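Local atomic coordinates of histone-lysine N-methyltransferase family member SUVH9 (Arabidopsis thaliana, PDB entry 4NJ5), a protein that contributes to gene and transposon silencing and, lacking methyltransferase activity, may bind methylated DNA and recruit RNA polymerase V to chromatin. Residues Glu280-Thr285 with Ser452-Val457; Ser286-Leu291 with Ala394-Gln399; Lys18-Tyr23 with Arg87-Val92. All blocks are in the same frame, centred on the assembly; numbering follows the deposited sequence.

Interaction 1. Residues Glu280-Thr285 with Ser452-Val457; sequences EYLAQT and SKMRNV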
loop_
_atom_site.group_PDB
_atom_site.type_symbol
_atom_site.label_atom_id
_atom_site.label_comp_id
_atom_site.label_asym_id
_atom_site.label_seq_id
_atom_site.Cartn_x
_atom_site.Cartn_y
_atom_site.Cartn_z
ATOM N N GLU A 280 6.994 22.631 18.128
ATOM C CA GLU A 280 6.175 21.996 19.146
ATOM C C GLU A 280 5.264 21.018 18.428
ATOM O O GLU A 280 4.495 21.410 17.549
ATOM C CB GLU A 280 5.352 23.027 19.913
ATOM C CG GLU A 280 4.307 22.410 20.825
ATOM C CD GLU A 280 3.489 23.445 21.564
ATOM O OE1 GLU A 280 4.036 24.520 21.895
ATOM O OE2 GLU A 280 2.294 23.183 21.807
ATOM N N TYR A 281 5.361 19.744 18.787
ATOM C CA TYR A 281 4.560 18.724 18.128
ATOM C C TYR A 281 3.082 18.892 18.457
ATOM O O TYR A 281 2.711 19.106 19.611
ATOM C CB TYR A 281 5.030 17.317 18.498
ATOM C CG TYR A 281 4.496 16.268 17.552
ATOM C CD1 TYR A 281 5.245 15.843 16.464
ATOM C CD2 TYR A 281 3.230 15.723 17.731
ATOM C CE1 TYR A 281 4.755 14.893 15.591
ATOM C CE2 TYR A 281 2.731 14.777 16.863
ATOM C CZ TYR A 281 3.497 14.365 15.794
ATOM O OH TYR A 281 3.000 13.421 14.925
ATOM N N LEU A 282 2.246 18.792 17.429
ATOM C CA LEU A 282 0.808 18.951 17.582
ATOM C C LEU A 282 0.091 17.869 16.782
ATOM O O LEU A 282 0.110 17.883 15.551
ATOM C CB LEU A 282 0.383 20.339 17.106
ATOM C CG LEU A 282 -1.112 20.646 17.174
ATOM C CD1 LEU A 282 -1.626 20.552 18.609
ATOM C CD2 LEU A 282 -1.409 22.013 16.575
ATOM N N ALA A 283 -0.542 16.935 17.484
ATOM C CA ALA A 283 -1.062 15.724 16.853
ATOM C C ALA A 283 -2.345 15.956 16.062
ATOM O O ALA A 283 -2.639 15.227 15.116
ATOM C CB ALA A 283 -1.263 14.628 17.890
ATOM N N GLN A 284 -3.110 16.966 16.455
ATOM C CA GLN A 284 -4.355 17.288 15.771
ATOM C C GLN A 284 -4.403 18.779 15.470
ATOM O O GLN A 284 -3.912 19.586 16.254
ATOM C CB GLN A 284 -5.558 16.895 16.629
ATOM C CG GLN A 284 -5.605 15.427 17.016
ATOM C CD GLN A 284 -6.919 15.050 17.670
ATOM O OE1 GLN A 284 -7.967 15.031 17.019
ATOM N NE2 GLN A 284 -6.875 14.763 18.966
ATOM N N THR A 285 -4.997 19.137 14.337
ATOM C CA THR A 285 -5.106 20.536 13.940
ATOM C C THR A 285 -5.814 21.372 15.002
ATOM O O THR A 285 -6.846 20.970 15.538
ATOM C CB THR A 285 -5.835 20.685 12.587
ATOM O OG1 THR A 285 -4.911 20.440 11.520
ATOM C CG2 THR A 285 -6.413 22.090 12.425
ATOM N N SER A 452 4.575 26.587 10.899
ATOM C CA SER A 452 5.927 27.064 11.165
ATOM C C SER A 452 6.305 26.932 12.639
ATOM O O SER A 452 7.472 27.060 12.997
ATOM C CB SER A 452 6.060 28.526 10.733
ATOM O OG SER A 452 5.217 29.362 11.511
ATOM N N LYS A 453 5.313 26.683 13.488
ATOM C CA LYS A 453 5.528 26.624 14.928
ATOM C C LYS A 453 5.051 25.307 15.514
ATOM O O LYS A 453 5.778 24.641 16.243
ATOM C CB LYS A 453 4.811 27.796 15.611
ATOM C CG LYS A 453 5.345 29.166 15.247
ATOM C CD LYS A 453 4.566 30.270 15.951
ATOM C CE LYS A 453 5.161 31.641 15.667
ATOM N NZ LYS A 453 6.584 31.718 16.091
ATOM N N MET A 454 3.817 24.949 15.186
ATOM C CA MET A 454 3.216 23.720 15.675
ATOM C C MET A 454 2.766 22.864 14.497
ATOM O O MET A 454 2.077 23.348 13.596
ATOM C CB MET A 454 2.047 24.036 16.612
ATOM C CG MET A 454 2.488 24.777 17.876
ATOM S SD MET A 454 1.214 25.809 18.629
ATOM C CE MET A 454 0.046 24.566 19.174
ATOM N N ARG A 455 3.180 21.599 14.505
ATOM C CA ARG A 455 2.956 20.694 13.386
ATOM C C ARG A 455 3.165 19.251 13.827
ATOM O O ARG A 455 3.781 18.995 14.863
ATOM C CB ARG A 455 3.944 21.008 12.266
ATOM C CG ARG A 455 5.376 21.126 12.764
ATOM C CD ARG A 455 6.379 20.864 11.669
ATOM N NE ARG A 455 6.387 21.908 10.651
ATOM C CZ ARG A 455 6.945 21.765 9.453
ATOM N NH1 ARG A 455 7.521 20.615 9.126
ATOM N NH2 ARG A 455 6.916 22.761 8.581
ATOM N N ASN A 456 2.656 18.313 13.032
ATOM C CA ASN A 456 2.877 16.889 13.264
ATOM C C ASN A 456 3.778 16.296 12.183
ATOM O O ASN A 456 4.335 17.026 11.360
ATOM C CB ASN A 456 1.551 16.134 13.288
ATOM C CG ASN A 456 0.918 16.014 11.906
ATOM O OD1 ASN A 456 1.066 16.898 11.060
ATOM N ND2 ASN A 456 0.207 14.916 11.677
ATOM N N VAL A 457 3.899 14.972 12.184
ATOM C CA VAL A 457 4.770 14.259 11.252
ATOM C C VAL A 457 4.440 14.585 9.791
ATOM O O VAL A 457 5.340 14.791 8.969
ATOM C CB VAL A 457 4.714 12.723 11.498
ATOM C CG1 VAL A 457 3.272 12.211 11.460
ATOM C CG2 VAL A 457 5.590 11.973 10.502
#
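Backbone hydrogen bonds join strand 280-281 and the following Leu282 to the parallel strand 454-455 and the preceding Lys453. Glu280 reaches to both neighbours of Met454: its N donates to Lys453 O at 3.0 Å, while its O takes a weak bond from Arg455 N. Leu282 N then donates to Arg455 O at 3.0 Å, and a CA-H...O contact from Tyr281 CA reaches the same oxygen.

Aromatic contacts come next. With CG anti to the backbone N, a chi1 of -164° lays the Tyr281 ring over the chain just after the partner strand, where Asn456 CA makes a CH-pi contact on one face, 3.9 Å from the ring centroid; Arg455 O lies over that face too. At the far end of the ring, Tyr281 OH accepts from Val457 N at 3.3 Å and is also hydrogen-bonded to Glu260. The Asn456 amide is held beyond this pair by Glu389 O and Ala391 N.

Side-by-side packing completes the contact. Met454 runs alongside Glu280, pointing the same way, with its CE near Glu280 OE2. The bent end of Met454 also makes an apolar contact, CE lying 3.9 Å from Leu282 CD2.

Such pairing is that of a minimal two-stranded parallel sheet, here joining a strand of the pre-SET region to one in the SET domain, away from the triangular zinc cluster.

Interaction 2. Residues Ser286-Leu291 with Ala394-Gln399; sequences SFPPGL and ALTREQ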
loop_
_atom_site.group_PDB
_atom_site.type_symbol
_atom_site.label_atom_id
_atom_site.label_comp_id
_atom_site.label_asym_id
_atom_site.label_seq_id
_atom_site.Cartn_x
_atom_site.Cartn_y
_atom_site.Cartn_z
ATOM N N SER A 286 -5.235 22.526 15.318
ATOM C CA SER A 286 -5.845 23.445 16.268
ATOM C C SER A 286 -6.680 24.505 15.554
ATOM O O SER A 286 -6.158 25.326 14.800
ATOM C CB SER A 286 -4.780 24.105 17.140
ATOM O OG SER A 286 -5.353 25.113 17.953
ATOM N N PHE A 287 -7.985 24.470 15.792
ATOM C CA PHE A 287 -8.896 25.445 15.217
ATOM C C PHE A 287 -8.977 26.661 16.135
ATOM O O PHE A 287 -8.703 26.547 17.329
ATOM C CB PHE A 287 -10.268 24.804 14.975
ATOM C CG PHE A 287 -10.254 23.751 13.899
ATOM C CD1 PHE A 287 -10.129 24.111 12.566
ATOM C CD2 PHE A 287 -10.351 22.402 14.218
ATOM C CE1 PHE A 287 -10.104 23.148 11.569
ATOM C CE2 PHE A 287 -10.329 21.429 13.220
ATOM C CZ PHE A 287 -10.206 21.804 11.897
ATOM N N PRO A 288 -9.315 27.835 15.577
ATOM C CA PRO A 288 -9.345 29.073 16.366
ATOM C C PRO A 288 -10.263 28.973 17.575
ATOM O O PRO A 288 -11.388 28.493 17.445
ATOM C CB PRO A 288 -9.878 30.117 15.373
ATOM C CG PRO A 288 -10.450 29.340 14.237
ATOM C CD PRO A 288 -9.642 28.087 14.164
ATOM N N PRO A 289 -9.773 29.415 18.743
ATOM C CA PRO A 289 -10.527 29.381 19.998
ATOM C C PRO A 289 -11.872 30.071 19.839
ATOM O O PRO A 289 -11.931 31.206 19.362
ATOM C CB PRO A 289 -9.638 30.175 20.960
ATOM C CG PRO A 289 -8.268 30.019 20.417
ATOM C CD PRO A 289 -8.432 29.996 18.924
ATOM N N GLY A 290 -12.939 29.379 20.222
ATOM C CA GLY A 290 -14.273 29.929 20.097
ATOM C C GLY A 290 -14.935 29.598 18.776
ATOM O O GLY A 290 -15.742 30.378 18.271
ATOM N N LEU A 291 -14.597 28.446 18.208
ATOM C CA LEU A 291 -15.328 27.880 17.109
ATOM C C LEU A 291 -16.160 26.758 17.621
ATOM O O LEU A 291 -17.286 26.551 17.215
ATOM C CB LEU A 291 -14.397 27.282 16.066
ATOM C CG LEU A 291 -15.132 26.389 15.047
ATOM C CD1 LEU A 291 -15.111 27.054 13.711
ATOM C CD2 LEU A 291 -14.618 24.976 14.921
ATOM N N ALA A 394 -4.931 26.226 12.324
ATOM C CA ALA A 394 -5.893 26.762 11.364
ATOM C C ALA A 394 -6.234 28.221 11.635
ATOM O O ALA A 394 -6.395 28.629 12.784
ATOM C CB ALA A 394 -7.158 25.913 11.342
ATOM N N LEU A 395 -6.348 28.996 10.563
ATOM C CA LEU A 395 -6.639 30.420 10.667
ATOM C C LEU A 395 -7.946 30.803 9.986
ATOM O O LEU A 395 -8.399 30.140 9.046
ATOM C CB LEU A 395 -5.517 31.256 10.046
ATOM C CG LEU A 395 -4.126 31.323 10.681
ATOM C CD1 LEU A 395 -4.182 31.007 12.164
ATOM C CD2 LEU A 395 -3.165 30.393 9.967
ATOM N N THR A 396 -8.540 31.888 10.473
ATOM C CA THR A 396 -9.632 32.552 9.779
ATOM C C THR A 396 -9.021 33.377 8.656
ATOM O O THR A 396 -7.801 33.418 8.518
ATOM C CB THR A 396 -10.378 33.517 10.717
ATOM O OG1 THR A 396 -9.443 34.431 11.305
ATOM C CG2 THR A 396 -11.072 32.746 11.828
ATOM N N ARG A 397 -9.848 34.048 7.864
ATOM C CA ARG A 397 -9.319 34.915 6.817
ATOM C C ARG A 397 -8.602 36.147 7.377
ATOM O O ARG A 397 -7.606 36.583 6.815
ATOM C CB ARG A 397 -10.416 35.289 5.813
ATOM C CG ARG A 397 -9.928 36.176 4.672
ATOM C CD ARG A 397 -10.667 35.895 3.372
ATOM N NE ARG A 397 -10.425 34.533 2.901
ATOM C CZ ARG A 397 -10.321 34.182 1.623
ATOM N NH1 ARG A 397 -10.435 35.092 0.666
ATOM N NH2 ARG A 397 -10.097 32.916 1.301
ATOM N N GLU A 398 -9.100 36.697 8.482
ATOM C CA GLU A 398 -8.458 37.848 9.131
ATOM C C GLU A 398 -7.067 37.490 9.678
ATOM O O GLU A 398 -6.091 38.208 9.440
ATOM C CB GLU A 398 -9.355 38.437 10.245
ATOM C CG GLU A 398 -9.733 37.406 11.327
ATOM C CD GLU A 398 -10.592 37.964 12.456
ATOM O OE1 GLU A 398 -10.770 39.204 12.546
ATOM O OE2 GLU A 398 -11.089 37.147 13.266
ATOM N N GLN A 399 -6.986 36.375 10.400
ATOM C CA GLN A 399 -5.750 35.957 11.046
ATOM C C GLN A 399 -4.710 35.619 9.990
ATOM O O GLN A 399 -3.537 36.019 10.083
ATOM C CB GLN A 399 -6.002 34.734 11.934
ATOM C CG GLN A 399 -6.963 34.973 13.095
ATOM C CD GLN A 399 -7.624 33.691 13.597
ATOM O OE1 GLN A 399 -7.550 32.642 12.955
ATOM N NE2 GLN A 399 -8.280 33.777 14.750
#
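Ala394 and Phe287 form the close-packed end of this contact, where both residues are buried. Ala394 N donates to Ser286 O at 2.9 Å, the sole hydrogen bond between the two segments. Ser286 is also backbone-bonded to Gly392, so it pairs with residues on both sides of Val393. The methyl of Ala394 fits in beside the bond, touching Ser286 O and lying 3.7 Å from Phe287 CD1. With CG anti to its carbonyl carbon (chi1 -68°), the Phe287 ring turns back to that methyl, and it also meets His478 edge-to-face.

Pro288 begins the looser side. Its CD rests 3.6 Å from Ala394 O, but farther along the ring the contacts thin: CG is 4.2 Å from Thr396 CG2, and CB is 4.0 Å from Gln399 NE2. Beyond it Pro289 and Gly290 are exposed and have no contact with 394-399. Thr396 and Gln399 are instead occupied with each other in a capping box at the start of helix 397-405: Thr396 N donates to Gln399 OE1 at 2.8 Å, and Gln399 N to Thr396 OG1 at 3.3 Å. The first of these bonds probably fixes the amide whose NE2 end faces Pro288.

One backbone bond and the apolar packing of Phe287, Pro288 and Ala394 thus join the two segments, which implies a union that rests on main-chain polarity and apolar contact, with no charged pair between them.

Interaction 3. Residues Lys18-Tyr23 with Arg87-Val92; sequences KTRMIY and RFELCV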
loop_
_atom_site.group_PDB
_atom_site.type_symbol
_atom_site.label_atom_id
_atom_site.label_comp_id
_atom_site.label_asym_id
_atom_site.label_seq_id
_atom_site.Cartn_x
_atom_site.Cartn_y
_atom_site.Cartn_z
ATOM N N LYS A 18 -3.004 1.803 -12.913
ATOM C CA LYS A 18 -4.434 1.659 -13.193
ATOM C C LYS A 18 -4.942 0.233 -12.941
ATOM O O LYS A 18 -6.037 0.030 -12.393
ATOM C CB LYS A 18 -4.746 2.077 -14.633
ATOM C CG LYS A 18 -4.648 3.574 -14.888
ATOM C CD LYS A 18 -5.753 4.324 -14.163
ATOM C CE LYS A 18 -5.626 5.829 -14.351
ATOM N NZ LYS A 18 -5.736 6.234 -15.783
ATOM N N THR A 19 -4.142 -0.752 -13.336
ATOM C CA THR A 19 -4.534 -2.140 -13.150
ATOM C C THR A 19 -4.701 -2.460 -11.670
ATOM O O THR A 19 -5.690 -3.079 -11.268
ATOM C CB THR A 19 -3.518 -3.124 -13.766
ATOM O OG1 THR A 19 -3.337 -2.825 -15.157
ATOM C CG2 THR A 19 -4.019 -4.554 -13.619
ATOM N N ARG A 20 -3.740 -2.032 -10.859
ATOM C CA ARG A 20 -3.799 -2.311 -9.430
ATOM C C ARG A 20 -4.978 -1.598 -8.772
ATOM O O ARG A 20 -5.640 -2.157 -7.885
ATOM C CB ARG A 20 -2.473 -1.966 -8.743
ATOM C CG ARG A 20 -1.313 -2.847 -9.207
ATOM C CD ARG A 20 -0.168 -2.875 -8.204
ATOM N NE ARG A 20 -0.534 -3.557 -6.964
ATOM C CZ ARG A 20 0.331 -3.886 -6.009
ATOM N NH1 ARG A 20 1.620 -3.604 -6.153
ATOM N NH2 ARG A 20 -0.088 -4.505 -4.914
ATOM N N MET A 21 -5.249 -0.376 -9.224
ATOM C CA MET A 21 -6.409 0.361 -8.723
ATOM C C MET A 21 -7.711 -0.389 -9.001
ATOM O O MET A 21 -8.585 -0.502 -8.124
ATOM C CB MET A 21 -6.465 1.757 -9.334
ATOM C CG MET A 21 -5.942 2.847 -8.427
ATOM S SD MET A 21 -6.388 4.470 -9.063
ATOM C CE MET A 21 -5.359 4.528 -10.528
ATOM N N ILE A 22 -7.834 -0.906 -10.221
ATOM C CA ILE A 22 -8.993 -1.715 -10.576
ATOM C C ILE A 22 -9.092 -2.961 -9.701
ATOM O O ILE A 22 -10.152 -3.252 -9.143
ATOM C CB ILE A 22 -8.970 -2.135 -12.057
ATOM C CG1 ILE A 22 -9.248 -0.929 -12.957
ATOM C CG2 ILE A 22 -9.999 -3.226 -12.319
ATOM C CD1 ILE A 22 -9.339 -1.278 -14.431
ATOM N N TYR A 23 -7.984 -3.687 -9.568
ATOM C CA TYR A 23 -7.986 -4.919 -8.781
ATOM C C TYR A 23 -8.444 -4.693 -7.335
ATOM O O TYR A 23 -9.394 -5.332 -6.867
ATOM C CB TYR A 23 -6.612 -5.596 -8.814
ATOM C CG TYR A 23 -6.555 -6.878 -8.013
ATOM C CD1 TYR A 23 -7.053 -8.069 -8.531
ATOM C CD2 TYR A 23 -6.004 -6.897 -6.742
ATOM C CE1 TYR A 23 -7.004 -9.240 -7.801
ATOM C CE2 TYR A 23 -5.954 -8.064 -6.002
ATOM C CZ TYR A 23 -6.454 -9.231 -6.536
ATOM O OH TYR A 23 -6.402 -10.389 -5.799
ATOM N N ARG A 87 -1.778 -14.333 -3.855
ATOM C CA ARG A 87 -1.203 -15.066 -4.974
ATOM C C ARG A 87 -1.854 -14.689 -6.299
ATOM O O ARG A 87 -1.174 -14.484 -7.290
ATOM C CB ARG A 87 -1.323 -16.571 -4.744
ATOM C CG ARG A 87 -0.508 -17.106 -3.595
ATOM C CD ARG A 87 0.967 -17.061 -3.907
ATOM N NE ARG A 87 1.591 -18.379 -3.846
ATOM C CZ ARG A 87 1.876 -19.115 -4.913
ATOM N NH1 ARG A 87 2.442 -20.305 -4.776
ATOM N NH2 ARG A 87 1.597 -18.653 -6.118
ATOM N N PHE A 88 -3.177 -14.596 -6.306
ATOM C CA PHE A 88 -3.918 -14.318 -7.533
ATOM C C PHE A 88 -3.540 -12.948 -8.084
ATOM O O PHE A 88 -3.482 -12.733 -9.303
ATOM C CB PHE A 88 -5.415 -14.374 -7.261
ATOM C CG PHE A 88 -6.186 -15.178 -8.266
ATOM C CD1 PHE A 88 -6.536 -14.629 -9.487
ATOM C CD2 PHE A 88 -6.575 -16.476 -7.980
ATOM C CE1 PHE A 88 -7.261 -15.365 -10.409
ATOM C CE2 PHE A 88 -7.297 -17.210 -8.896
ATOM C CZ PHE A 88 -7.642 -16.651 -10.113
ATOM N N GLU A 89 -3.281 -12.024 -7.166
ATOM C CA GLU A 89 -2.808 -10.693 -7.513
ATOM C C GLU A 89 -1.578 -10.781 -8.419
ATOM O O GLU A 89 -1.452 -10.022 -9.380
ATOM C CB GLU A 89 -2.483 -9.910 -6.237
ATOM C CG GLU A 89 -2.266 -8.434 -6.446
ATOM C CD GLU A 89 -2.161 -7.668 -5.138
ATOM O OE1 GLU A 89 -2.214 -8.304 -4.061
ATOM O OE2 GLU A 89 -2.021 -6.427 -5.187
ATOM N N LEU A 90 -0.688 -11.725 -8.119
ATOM C CA LEU A 90 0.505 -11.949 -8.929
ATOM C C LEU A 90 0.146 -12.371 -10.348
ATOM O O LEU A 90 0.871 -12.064 -11.294
ATOM C CB LEU A 90 1.396 -13.010 -8.286
ATOM C CG LEU A 90 1.886 -12.684 -6.875
ATOM C CD1 LEU A 90 2.680 -13.849 -6.302
ATOM C CD2 LEU A 90 2.721 -11.415 -6.883
ATOM N N CYS A 91 -0.968 -13.082 -10.489
ATOM C CA CYS A 91 -1.447 -13.493 -11.802
ATOM C C CYS A 91 -1.954 -12.277 -12.555
ATOM O O CYS A 91 -1.698 -12.122 -13.752
ATOM C CB CYS A 91 -2.567 -14.529 -11.683
ATOM S SG CYS A 91 -2.134 -15.991 -10.735
ATOM N N VAL A 92 -2.682 -11.417 -11.847
ATOM C CA VAL A 92 -3.179 -10.179 -12.444
ATOM C C VAL A 92 -2.037 -9.343 -13.029
ATOM O O VAL A 92 -2.155 -8.803 -14.128
ATOM C CB VAL A 92 -3.979 -9.337 -11.429
ATOM C CG1 VAL A 92 -4.390 -8.003 -12.046
ATOM C CG2 VAL A 92 -5.202 -10.110 -10.947
HETATM O O HOH W 1 -3.477 -4.518 -6.493
#
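The Tyr23 ring is met by Glu89 and Val92, which both approach obliquely from the same side of the ring plane, Glu89 near CE2 and Val92 near CD1 and CE1. Glu89 CG comes to 3.7 Å from CE2, and Val92 CG2 sits 3.7 Å from CD1, while the Glu89 carboxylate is turned only 23° from the ring plane. The other flat group, the guanidinium of Arg20, has a water at its edge, in plane. Arg20 NE donates to this water at 3.1 Å, and the water in turn donates to Glu89 OE2 at 2.7 Å, bridging the two side chains. Directly, Arg20 NH2 forms a salt bridge with Glu89 OE2 at 2.7 Å, but the hydrogen bond within it is weak because it is bent, with the planes of the two groups 75° apart.

These side chains join helix 8-35, near the N-terminus, to the short helix 87-92 of the SRA domain; the axes of segments 18-23 and 87-92 pass 11.2 Å apart at 141°, a distance spanned by side chains. Tyr23 spans much of it, its CG anti to the backbone N and the ring sent out from its helix. Helix 46-60 packs against the same ring through Ala51, Ala54 and Met58. Replacing Tyr23 by an alanine would probably open a gap among the three helices and leave Glu89 CG and Val92 CG2 without their shared packing surface.

Beside the ring, the Thr19 and Val92 side chains run in opposite directions, with CG2 of Thr19 3.8 Å from CG1 of Val92. Arg20 NH2 is further bonded to Ile83 O on strand 83-84, and the second oxygen of Glu89, OE1, accepts from Phe85 N.

Along the chain interaction 3 closes first, and interaction 2 is then nested inside the loop closed by interaction 1. Interactions 1 and 2 are neighbours, their centres 15 Å apart, and they touch where Thr285 CG2 packs on Ala394 CB at 4.0 Å. Their first segments run on directly, from 280-285 into 286-291, so one continuous piece of the pre-SET region is laid along two parts of the SET domain. Interaction 3 lies on the opposite side of the chain's centre, about 37 Å and 44 Å from the centres of interactions 1 and 2. Interactions 1 and 2 thus hold pre-SET to SET, while interaction 3 holds the N-terminal helix to the SRA region.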